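Local coordinates for protein FimX (Pseudomonas aeruginosa PAO1, PDB 3HVA) that serves as a GGDEF-EAL receptor for the second messenger c-di-GMP, the chain described here being its GGDEF domain, at residues 44-49 with 103-108; 50-55 with 133-138; 72-77 with 122-127. All coordinates share one frame; numbering follows the deposited sequence.

Interaction 1 (44-49 with 103-108); sequences PSTLAY and KTPEQA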
loop_
_atom_site.group_PDB
_atom_site.type_symbol
_atom_site.label_atom_id
_atom_site.label_comp_id
_atom_site.label_asym_id
_atom_site.label_seq_id
_atom_site.Cartn_x
_atom_site.Cartn_y
_atom_site.Cartn_z
ATOM N N PRO A 44 -5.207 -7.746 16.653
ATOM C CA PRO A 44 -5.543 -6.746 15.634
ATOM C C PRO A 44 -4.426 -6.551 14.617
ATOM O O PRO A 44 -3.257 -6.493 14.990
ATOM C CB PRO A 44 -5.702 -5.466 16.461
ATOM C CG PRO A 44 -4.817 -5.697 17.641
ATOM C CD PRO A 44 -5.074 -7.130 17.983
ATOM N N SER A 45 -4.789 -6.454 13.344
ATOM C CA SER A 45 -3.844 -6.073 12.304
ATOM C C SER A 45 -4.423 -4.901 11.528
ATOM O O SER A 45 -5.612 -4.610 11.632
ATOM C CB SER A 45 -3.560 -7.243 11.360
ATOM O OG SER A 45 -2.789 -8.244 12.000
ATOM N N THR A 46 -3.584 -4.226 10.753
ATOM C CA THR A 46 -4.049 -3.108 9.947
ATOM C C THR A 46 -3.779 -3.343 8.470
ATOM O O THR A 46 -2.689 -3.762 8.083
ATOM C CB THR A 46 -3.398 -1.781 10.371
ATOM O OG1 THR A 46 -3.918 -1.380 11.643
ATOM C CG2 THR A 46 -3.697 -0.699 9.348
ATOM N N LEU A 47 -4.784 -3.077 7.648
ATOM C CA LEU A 47 -4.627 -3.161 6.207
ATOM C C LEU A 47 -4.529 -1.770 5.597
ATOM O O LEU A 47 -5.430 -0.945 5.750
ATOM C CB LEU A 47 -5.798 -3.915 5.581
ATOM C CG LEU A 47 -5.859 -3.835 4.055
ATOM C CD1 LEU A 47 -4.737 -4.649 3.419
ATOM C CD2 LEU A 47 -7.219 -4.289 3.549
ATOM N N ALA A 48 -3.422 -1.513 4.911
ATOM C CA ALA A 48 -3.249 -0.266 4.182
ATOM C C ALA A 48 -3.444 -0.523 2.694
ATOM O O ALA A 48 -2.840 -1.432 2.125
ATOM C CB ALA A 48 -1.875 0.325 4.452
ATOM N N TYR A 49 -4.307 0.274 2.076
ATOM C CA TYR A 49 -4.587 0.167 0.652
ATOM C C TYR A 49 -4.020 1.415 -0.018
ATOM O O TYR A 49 -4.557 2.511 0.140
ATOM C CB TYR A 49 -6.098 0.069 0.435
ATOM C CG TYR A 49 -6.525 -0.456 -0.917
ATOM C CD1 TYR A 49 -6.906 -1.783 -1.081
ATOM C CD2 TYR A 49 -6.569 0.379 -2.023
ATOM C CE1 TYR A 49 -7.307 -2.262 -2.316
ATOM C CE2 TYR A 49 -6.967 -0.090 -3.257
ATOM C CZ TYR A 49 -7.335 -1.410 -3.399
ATOM O OH TYR A 49 -7.732 -1.880 -4.629
ATOM N N LYS A 103 -0.971 -4.682 14.869
ATOM C CA LYS A 103 -1.179 -3.264 15.124
ATOM C C LYS A 103 -2.587 -2.815 14.759
ATOM O O LYS A 103 -3.113 -3.181 13.709
ATOM C CB LYS A 103 -0.169 -2.427 14.340
ATOM C CG LYS A 103 1.261 -2.556 14.823
ATOM C CD LYS A 103 2.216 -1.876 13.856
ATOM C CE LYS A 103 3.660 -2.093 14.256
ATOM N NZ LYS A 103 3.979 -1.486 15.576
ATOM N N THR A 104 -3.191 -2.020 15.634
ATOM C CA THR A 104 -4.436 -1.349 15.309
ATOM C C THR A 104 -4.109 -0.266 14.290
ATOM O O THR A 104 -2.950 0.129 14.158
ATOM C CB THR A 104 -5.056 -0.698 16.551
ATOM O OG1 THR A 104 -4.262 0.426 16.952
ATOM C CG2 THR A 104 -5.120 -1.698 17.693
ATOM N N PRO A 105 -5.122 0.209 13.551
ATOM C CA PRO A 105 -4.877 1.318 12.625
ATOM C C PRO A 105 -4.298 2.497 13.391
ATOM O O PRO A 105 -3.367 3.152 12.924
ATOM C CB PRO A 105 -6.275 1.651 12.103
ATOM C CG PRO A 105 -7.050 0.389 12.263
ATOM C CD PRO A 105 -6.517 -0.259 13.506
ATOM N N GLU A 106 -4.851 2.750 14.572
ATOM C CA GLU A 106 -4.337 3.787 15.455
ATOM C C GLU A 106 -2.832 3.628 15.633
ATOM O O GLU A 106 -2.067 4.568 15.422
ATOM C CB GLU A 106 -5.028 3.716 16.819
ATOM C CG GLU A 106 -6.536 3.901 16.773
ATOM C CD GLU A 106 -7.249 2.764 16.069
ATOM O OE1 GLU A 106 -7.061 1.596 16.471
ATOM O OE2 GLU A 106 -8.004 3.040 15.112
ATOM N N GLN A 107 -2.418 2.424 16.015
ATOM C CA GLN A 107 -1.012 2.126 16.275
ATOM C C GLN A 107 -0.129 2.243 15.033
ATOM O O GLN A 107 1.086 2.410 15.143
ATOM C CB GLN A 107 -0.870 0.722 16.873
ATOM C CG GLN A 107 -1.327 0.607 18.318
ATOM C CD GLN A 107 -1.215 -0.807 18.856
ATOM O OE1 GLN A 107 -1.692 -1.760 18.241
ATOM N NE2 GLN A 107 -0.586 -0.949 20.018
ATOM N N ALA A 108 -0.739 2.153 13.856
ATOM C CA ALA A 108 0.021 2.119 12.610
ATOM C C ALA A 108 0.094 3.473 11.906
ATOM O O ALA A 108 0.904 3.659 10.997
ATOM C CB ALA A 108 -0.551 1.058 11.672
#
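P44 and T104 meet through hydrocarbon. Their side chains run side by side in the same direction, and the T104 methyl CG2 sits 4.0 Å from P44 CB and equally far from P44 CG, along one border of the pyrrolidine ring. Two residues on, T46 turns its side chain toward the start of the helix, and its methyl CG2 rests 4.0 Å from P105 CA. At T46, then, the strand is covered by the start of helix 105-120.

The polar part is less certain. T46 OG1 points at the carbonyl of K103, with OG1 to K103 O measuring 2.9 Å. The hydroxyl is modelled too close to the backbone of T104, however, so this hydrogen bond is best treated as doubtful.

Within 103-108 the polar geometry is firm. T104 is the N-cap, and a chi1 of 70° places OG1 between its own N and carbonyl carbon, where it meets Q107 N and accepts from it at 2.9 Å. In return Q107 brings its side-chain OE1 back to T104 N, 3.0 Å away, in a nearly straight bond (171°) that uses a lone pair in the carbonyl plane. The two reciprocal bonds satisfy both backbone N-H groups.

S45 points to the other side, where its OG bonds to G102 N, while T46 pairs through its backbone with F100. T104 and Q107 form a capping box at the point where strand 95-101 hands over to helix 105-120, the helix of a beta-alpha-beta crossover that passes over strand 45-52 to reach strand 135-142 in the GGDEF fold.

Interaction 2 (50-55 with 133-138); sequences IHLNGY and ATLSIG
H51 and S136 face each other as an antiparallel hydrogen-bonded pair, and their backbones satisfy one another completely. H51 N donates to S136 O at 2.8 Å, almost straight (174°). S136 N returns the bond to H51 O over 3.0 Å, slightly more bent at 163°. H51 O also takes a CA-H contact from L135, whose CA is 3.3 Å away, so this carbonyl is approached by two donors of unequal strength.

Beyond the regular ladder, N53 N reaches T134 O at 2.9 Å, with the donor in the carbonyl plane. This third bond is made from within the type II turn L52-Y55, which has G54 at a positive phi and leads into helix 55-82. The side chain of N53 folds back over the partner strand and brings its amide carbon CG within 3.2 Å of S136 OG, with the hydroxyl of T134 close by.

I50 with I137 and L52 with L135 are non-hydrogen-bonded pairs, and their backbone groups look outward: I50 and L52 bond to F96 and S94 of one neighbouring strand, L135 to Q170, and I137 to Q170 and K172 on the other side. On the face these four residues share, I50 CG2 lies 4.0 Å from L135 CD1, and L52 CD1 reaches A133 CB at 3.7 Å. Helices 55-82 and 105-120 cover this face.

The imidazole of H51 leaves on the other face and finds its partner in helix 149-164, where NE2 bonds to D161 OD1.

The chemistry therefore divides by face: the I50 side is sealed by hydrocarbon, whereas the H51 side carries hydroxyl, amide and imidazole groups, and the backbone bonds named for 50-53 and 134-137 are all made to other backbone groups.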
loop_
_atom_site.group_PDB
_atom_site.type_symbol
_atom_site.label_atom_id
_atom_site.label_comp_id
_atom_site.label_asym_id
_atom_site.label_seq_id
_atom_site.Cartn_x
_atom_site.Cartn_y
_atom_site.Cartn_z
ATOM N N ILE A 50 -2.927 1.253 -0.758
ATOM C CA ILE A 50 -2.170 2.404 -1.242
ATOM C C ILE A 50 -2.315 2.668 -2.740
ATOM O O ILE A 50 -1.965 1.829 -3.568
ATOM C CB ILE A 50 -0.671 2.272 -0.899
ATOM C CG1 ILE A 50 -0.494 1.873 0.568
ATOM C CG2 ILE A 50 0.059 3.572 -1.195
ATOM C CD1 ILE A 50 0.935 1.550 0.950
ATOM N N HIS A 51 -2.835 3.846 -3.072
ATOM C CA HIS A 51 -2.879 4.315 -4.451
ATOM C C HIS A 51 -1.649 5.160 -4.746
ATOM O O HIS A 51 -1.245 5.981 -3.922
ATOM C CB HIS A 51 -4.110 5.197 -4.684
ATOM C CG HIS A 51 -5.394 4.442 -4.822
ATOM N ND1 HIS A 51 -5.563 3.414 -5.723
ATOM C CD2 HIS A 51 -6.585 4.592 -4.195
ATOM C CE1 HIS A 51 -6.797 2.949 -5.633
ATOM N NE2 HIS A 51 -7.437 3.648 -4.713
ATOM N N LEU A 52 -1.050 4.967 -5.916
ATOM C CA LEU A 52 -0.124 5.965 -6.428
ATOM C C LEU A 52 -0.972 7.028 -7.107
ATOM O O LEU A 52 -1.673 6.741 -8.076
ATOM C CB LEU A 52 0.864 5.370 -7.429
ATOM C CG LEU A 52 1.590 6.436 -8.259
ATOM C CD1 LEU A 52 2.269 7.452 -7.350
ATOM C CD2 LEU A 52 2.593 5.817 -9.219
ATOM N N ASN A 53 -0.925 8.249 -6.588
ATOM C CA ASN A 53 -1.733 9.331 -7.136
ATOM C C ASN A 53 -1.277 9.753 -8.528
ATOM O O ASN A 53 -0.081 9.804 -8.810
ATOM C CB ASN A 53 -1.737 10.534 -6.189
ATOM C CG ASN A 53 -2.633 10.326 -4.985
ATOM O OD1 ASN A 53 -2.370 10.843 -3.899
ATOM N ND2 ASN A 53 -3.703 9.562 -5.172
ATOM N N GLY A 54 -2.241 10.051 -9.392
ATOM C CA GLY A 54 -1.960 10.524 -10.735
ATOM C C GLY A 54 -1.203 9.541 -11.606
ATOM O O GLY A 54 -0.441 9.943 -12.486
ATOM N N TYR A 55 -1.414 8.249 -11.367
ATOM C CA TYR A 55 -0.750 7.206 -12.146
ATOM C C TYR A 55 -0.957 7.358 -13.655
ATOM O O TYR A 55 -0.003 7.236 -14.423
ATOM C CB TYR A 55 -1.191 5.813 -11.682
ATOM C CG TYR A 55 -0.819 4.700 -12.638
ATOM C CD1 TYR A 55 0.506 4.459 -12.975
ATOM C CD2 TYR A 55 -1.794 3.883 -13.196
ATOM C CE1 TYR A 55 0.850 3.441 -13.849
ATOM C CE2 TYR A 55 -1.460 2.861 -14.068
ATOM C CZ TYR A 55 -0.136 2.644 -14.391
ATOM O OH TYR A 55 0.202 1.630 -15.258
ATOM N N ALA A 133 5.463 12.635 -6.793
ATOM C CA ALA A 133 4.235 11.871 -6.599
ATOM C C ALA A 133 3.755 11.876 -5.154
ATOM O O ALA A 133 4.548 11.983 -4.218
ATOM C CB ALA A 133 4.415 10.437 -7.093
ATOM N N THR A 134 2.441 11.759 -4.989
ATOM C CA THR A 134 1.835 11.636 -3.675
ATOM C C THR A 134 1.034 10.343 -3.638
ATOM O O THR A 134 0.722 9.773 -4.685
ATOM C CB THR A 134 0.900 12.817 -3.374
ATOM O OG1 THR A 134 -0.324 12.652 -4.099
ATOM C CG2 THR A 134 1.553 14.135 -3.772
ATOM N N LEU A 135 0.698 9.879 -2.440
ATOM C CA LEU A 135 -0.059 8.643 -2.294
ATOM C C LEU A 135 -1.425 8.899 -1.675
ATOM O O LEU A 135 -1.622 9.880 -0.960
ATOM C CB LEU A 135 0.710 7.644 -1.427
ATOM C CG LEU A 135 2.177 7.419 -1.787
ATOM C CD1 LEU A 135 2.817 6.456 -0.806
ATOM C CD2 LEU A 135 2.306 6.897 -3.205
ATOM N N SER A 136 -2.368 8.010 -1.964
ATOM C CA SER A 136 -3.663 8.016 -1.296
ATOM C C SER A 136 -3.820 6.701 -0.548
ATOM O O SER A 136 -3.873 5.633 -1.157
ATOM C CB SER A 136 -4.798 8.199 -2.301
ATOM O OG SER A 136 -4.853 9.539 -2.761
ATOM N N ILE A 137 -3.885 6.781 0.775
ATOM C CA ILE A 137 -3.881 5.585 1.604
ATOM C C ILE A 137 -5.216 5.334 2.292
ATOM O O ILE A 137 -5.682 6.148 3.088
ATOM C CB ILE A 137 -2.773 5.648 2.670
ATOM C CG1 ILE A 137 -1.410 5.853 2.004
ATOM C CG2 ILE A 137 -2.775 4.384 3.513
ATOM C CD1 ILE A 137 -0.257 5.914 2.978
ATOM N N GLY A 138 -5.823 4.198 1.971
ATOM C CA GLY A 138 -7.021 3.744 2.649
ATOM C C GLY A 138 -6.638 2.736 3.714
ATOM O O GLY A 138 -5.943 1.760 3.435
#

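Interaction 3 (72-77 with 122-127); sequences GQLAGL and HLFELN
Q73 leaves the helix with CG anti to its carbonyl carbon (chi1 -68°) and then runs fully extended, which carries its amide past the ring of F124 to the strand behind it. F124 comes the opposite way, and the two slide past each other with amide and ring planes 41° apart. Q73 OE1 lies 3.0 Å from F124 CD2, at the ring edge near its plane, and also at the edge of the H122 ring. At the end of this reach Q73 NE2 donates to E125 O at 3.1 Å. The bond is bent to 144°, and the donor sits above the carbonyl plane although the acceptor lies in the amide plane of Q73.

Q73 CB meets the edge of F124, 3.8 Å from CD2, and L74 CD1 approaches F124 CZ at 4.0 Å. L77 makes a CH-pi contact: its CD1 stands over one face of the H122 imidazole, 4.0 Å from the ring centroid. H122 turns an edge onto the face of F124, and L77, H122 and F124 pack against one another.

Segment 72-77 carries this contact, while L126 on H62 and N127 on S65 extend the seat along the helix. Here a beta hairpin, strands 124-126 and 129-131, packs on helix 55-82 as an excursion from the main sheet.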
loop_
_atom_site.group_PDB
_atom_site.type_symbol
_atom_site.label_atom_id
_atom_site.label_comp_id
_atom_site.label_asym_id
_atom_site.label_seq_id
_atom_site.Cartn_x
_atom_site.Cartn_y
_atom_site.Cartn_z
ATOM N N GLY A 72 9.595 0.681 -8.585
ATOM C CA GLY A 72 10.714 0.066 -7.895
ATOM C C GLY A 72 11.263 0.956 -6.796
ATOM O O GLY A 72 11.614 0.486 -5.715
ATOM N N GLN A 73 11.340 2.252 -7.083
ATOM C CA GLN A 73 11.786 3.232 -6.105
ATOM C C GLN A 73 10.744 3.384 -5.004
ATOM O O GLN A 73 11.072 3.423 -3.820
ATOM C CB GLN A 73 12.026 4.586 -6.777
ATOM C CG GLN A 73 13.199 4.614 -7.743
ATOM C CD GLN A 73 13.389 5.977 -8.385
ATOM O OE1 GLN A 73 13.189 7.010 -7.745
ATOM N NE2 GLN A 73 13.778 5.984 -9.653
ATOM N N LEU A 74 9.483 3.467 -5.413
ATOM C CA LEU A 74 8.371 3.653 -4.487
ATOM C C LEU A 74 8.311 2.512 -3.477
ATOM O O LEU A 74 8.060 2.731 -2.291
ATOM C CB LEU A 74 7.058 3.744 -5.268
ATOM C CG LEU A 74 5.831 4.368 -4.601
ATOM C CD1 LEU A 74 6.189 5.685 -3.926
ATOM C CD2 LEU A 74 4.719 4.562 -5.627
ATOM N N ALA A 75 8.549 1.295 -3.953
ATOM C CA ALA A 75 8.546 0.119 -3.093
ATOM C C ALA A 75 9.727 0.141 -2.133
ATOM O O ALA A 75 9.597 -0.222 -0.964
ATOM C CB ALA A 75 8.580 -1.143 -3.926
ATOM N N GLY A 76 10.883 0.560 -2.638
ATOM C CA GLY A 76 12.084 0.638 -1.831
ATOM C C GLY A 76 11.948 1.626 -0.689
ATOM O O GLY A 76 12.592 1.478 0.351
ATOM N N LEU A 77 11.110 2.640 -0.887
ATOM C CA LEU A 77 10.843 3.626 0.154
ATOM C C LEU A 77 9.874 3.055 1.181
ATOM O O LEU A 77 9.940 3.389 2.362
ATOM C CB LEU A 77 10.266 4.909 -0.446
ATOM C CG LEU A 77 11.166 5.745 -1.354
ATOM C CD1 LEU A 77 10.402 6.947 -1.889
ATOM C CD2 LEU A 77 12.419 6.187 -0.614
ATOM N N HIS A 122 9.728 13.358 -2.118
ATOM C CA HIS A 122 10.766 12.623 -2.829
ATOM C C HIS A 122 10.764 12.896 -4.329
ATOM O O HIS A 122 9.727 12.819 -4.986
ATOM C CB HIS A 122 10.654 11.120 -2.572
ATOM C CG HIS A 122 11.811 10.333 -3.110
ATOM N ND1 HIS A 122 11.843 9.838 -4.396
ATOM C CD2 HIS A 122 12.980 9.970 -2.536
ATOM C CE1 HIS A 122 12.981 9.198 -4.589
ATOM N NE2 HIS A 122 13.691 9.262 -3.478
ATOM N N LEU A 123 11.941 13.208 -4.860
ATOM C CA LEU A 123 12.111 13.410 -6.290
ATOM C C LEU A 123 12.567 12.107 -6.936
ATOM O O LEU A 123 13.567 11.519 -6.527
ATOM C CB LEU A 123 13.135 14.514 -6.553
ATOM C CG LEU A 123 13.113 15.132 -7.950
ATOM C CD1 LEU A 123 11.809 15.880 -8.156
ATOM C CD2 LEU A 123 14.302 16.058 -8.160
ATOM N N PHE A 124 11.825 11.658 -7.942
ATOM C CA PHE A 124 12.150 10.419 -8.637
ATOM C C PHE A 124 12.936 10.694 -9.914
ATOM O O PHE A 124 12.563 11.560 -10.706
ATOM C CB PHE A 124 10.874 9.642 -8.973
ATOM C CG PHE A 124 10.104 9.181 -7.766
ATOM C CD1 PHE A 124 9.019 9.905 -7.301
ATOM C CD2 PHE A 124 10.463 8.021 -7.100
ATOM C CE1 PHE A 124 8.309 9.483 -6.192
ATOM C CE2 PHE A 124 9.756 7.594 -5.992
ATOM C CZ PHE A 124 8.677 8.325 -5.537
ATOM N N GLU A 125 14.029 9.961 -10.111
ATOM C CA GLU A 125 14.783 10.052 -11.356
ATOM C C GLU A 125 14.345 8.931 -12.287
ATOM O O GLU A 125 14.609 7.759 -12.021
ATOM C CB GLU A 125 16.284 9.917 -11.112
ATOM C CG GLU A 125 16.721 9.949 -9.664
ATOM C CD GLU A 125 17.997 9.159 -9.450
ATOM O OE1 GLU A 125 17.980 7.933 -9.689
ATOM O OE2 GLU A 125 19.017 9.760 -9.051
ATOM N N LEU A 126 13.686 9.290 -13.382
ATOM C CA LEU A 126 13.180 8.299 -14.325
ATOM C C LEU A 126 13.777 8.503 -15.709
ATOM O O LEU A 126 13.373 9.411 -16.436
ATOM C CB LEU A 126 11.659 8.391 -14.413
ATOM C CG LEU A 126 10.925 8.449 -13.075
ATOM C CD1 LEU A 126 9.501 8.934 -13.273
ATOM C CD2 LEU A 126 10.948 7.094 -12.388
ATOM N N ASN A 127 14.730 7.653 -16.077
ATOM C CA ASN A 127 15.397 7.770 -17.368
ATOM C C ASN A 127 15.802 9.210 -17.648
ATOM O O ASN A 127 15.320 9.830 -18.596
ATOM C CB ASN A 127 14.492 7.255 -18.487
ATOM C CG ASN A 127 14.221 5.768 -18.378
ATOM O OD1 ASN A 127 15.104 4.989 -18.022
ATOM N ND2 ASN A 127 12.995 5.368 -18.688
#

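How the interactions relate
From the N terminus, strand 45-52 supplies the first segments of interactions 1 and 2, and helix 55-82 that of interaction 3. Interaction 1 closes its loop first, at 103-108, around helix 55-82 and the hairpin 87-90/95-101 that in GGDEF domains carries the signature motif. Interaction 3 closes at 122-127 and crosses it. Interaction 2, closing last at 133-138, also crosses interaction 1 but encloses interaction 3. Y49 N and G138 O, 2.6 Å apart and probably hydrogen-bonded, join interactions 1 and 2 within the main sheet. A133 packs on F124 and L135 on L74, linking interactions 2 and 3. Together they tie the main sheet, helices 55-82 and 105-120 and the small hairpin.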